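Local coordinates for protein mediator of RNA polymerase II transcription subunit 18 (Schizosaccharomyces pombe, PDB 3C0T) that serves as a subunit of the Mediator complex, the coactivator that conveys signals from gene-specific regulatory proteins to the RNA polymerase II transcription machinery, at residues A176-Q179 against V180-A183. Residues are numbered along the deposited sequence; the frame is centred on the assembly and turned at random.
Sequences ASNQ and VAMA
N178 reaches forward to A181 as the N-cap of helix 179-196, the helix that follows strand 165-173 in this largely antiparallel beta protein. Its OD1 accepts from A181 N at 3.0 Å, a capping bond from the N-cap side chain to the backbone N three residues on. With CG anti to the backbone N (chi1 -168°), the amide swings round to the first turn and lies against the A181 methyl. The bond itself is fairly straight at hydrogen (152°), but the N-H arrives well above the plane of the side-chain carbonyl, 69° out of it.

The closest side-chain-to-side-chain approach is here: A181 CB sits 3.4 Å from N178 CG and also meets ND2, so the methyl lies against the amide carbon and nitrogen. The backbone carbonyl of the same asparagine accepts as well. N178 O takes a straight bond from M182 N at 3.0 Å, the first i to i+4 link of the helix, and a weak, bent one from A181 N. A183 N then bonds to Q179 O, continuing the helical pattern. A181 N is thus shared between the side-chain and main-chain oxygens of N178.

On the inner side of the turn, A181 and M182 both touch V173 of strand 165-173, and M182 also lies on Q2 of strand 2-10, so the start of the helix rests against the sheet. The other side is much looser and open to solvent. V180 and Q179 are exposed, and the glutamine chain, bent at chi2, turns back beside the preceding loop instead of following the helix. M182 CG packs against two carbonyl oxygens from before the first turn, 3.5 Å from N178 O and 3.7 Å from A176 O.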
loop_
_atom_site.group_PDB
_atom_site.type_symbol
_atom_site.label_atom_id
_atom_site.label_comp_id
_atom_site.label_asym_id
_atom_site.label_seq_id
_atom_site.Cartn_x
_atom_site.Cartn_y
_atom_site.Cartn_z
ATOM N N ALA A 176 6.210 4.160 -19.538
ATOM C CA ALA A 176 7.595 4.170 -19.080
ATOM C C ALA A 176 8.519 4.802 -20.121
ATOM O O ALA A 176 9.591 5.309 -19.790
ATOM C CB ALA A 176 8.050 2.742 -18.774
ATOM N N SER A 177 8.087 4.769 -21.379
ATOM C CA SER A 177 8.852 5.316 -22.497
ATOM C C SER A 177 8.891 6.849 -22.529
ATOM O O SER A 177 9.819 7.443 -23.084
ATOM C CB SER A 177 8.273 4.784 -23.813
ATOM O OG SER A 177 8.918 5.357 -24.938
ATOM N N ASN A 178 7.887 7.485 -21.935
ATOM C CA ASN A 178 7.810 8.942 -21.907
ATOM C C ASN A 178 8.868 9.544 -20.973
ATOM O O ASN A 178 8.580 9.851 -19.815
ATOM C CB ASN A 178 6.413 9.363 -21.448
ATOM C CG ASN A 178 6.147 10.835 -21.668
ATOM O OD1 ASN A 178 7.077 11.642 -21.714
ATOM N ND2 ASN A 178 4.871 11.198 -21.787
ATOM N N GLN A 179 10.088 9.716 -21.479
ATOM C CA GLN A 179 11.187 10.270 -20.682
ATOM C C GLN A 179 10.844 11.560 -19.946
ATOM O O GLN A 179 11.289 11.775 -18.818
ATOM C CB GLN A 179 12.424 10.539 -21.554
ATOM C CG GLN A 179 13.298 9.325 -21.841
ATOM C CD GLN A 179 13.007 8.692 -23.190
ATOM O OE1 GLN A 179 13.602 7.674 -23.552
ATOM N NE2 GLN A 179 12.090 9.296 -23.946
ATOM N N VAL A 180 10.071 12.425 -20.589
ATOM C CA VAL A 180 9.705 13.688 -19.974
ATOM C C VAL A 180 8.753 13.496 -18.796
ATOM O O VAL A 180 8.855 14.195 -17.785
ATOM C CB VAL A 180 9.079 14.637 -21.015
ATOM C CG1 VAL A 180 8.568 15.904 -20.342
ATOM C CG2 VAL A 180 10.127 14.988 -22.071
ATOM N N ALA A 181 7.838 12.543 -18.924
ATOM C CA ALA A 181 6.883 12.267 -17.859
ATOM C C ALA A 181 7.598 11.642 -16.663
ATOM O O ALA A 181 7.309 11.971 -15.514
ATOM C CB ALA A 181 5.794 11.335 -18.366
ATOM N N MET A 182 8.529 10.737 -16.943
ATOM C CA MET A 182 9.289 10.072 -15.896
ATOM C C MET A 182 10.144 11.061 -15.121
ATOM O O MET A 182 10.268 10.963 -13.901
ATOM C CB MET A 182 10.202 9.001 -16.496
ATOM C CG MET A 182 9.463 7.811 -17.071
ATOM S SD MET A 182 8.515 6.902 -15.823
ATOM C CE MET A 182 9.772 5.815 -15.181
ATOM N N ALA A 183 10.738 12.010 -15.835
ATOM C CA ALA A 183 11.599 12.998 -15.202
ATOM C C ALA A 183 10.805 13.994 -14.373
ATOM O O ALA A 183 11.282 14.474 -13.348
ATOM C CB ALA A 183 12.417 13.729 -16.259
#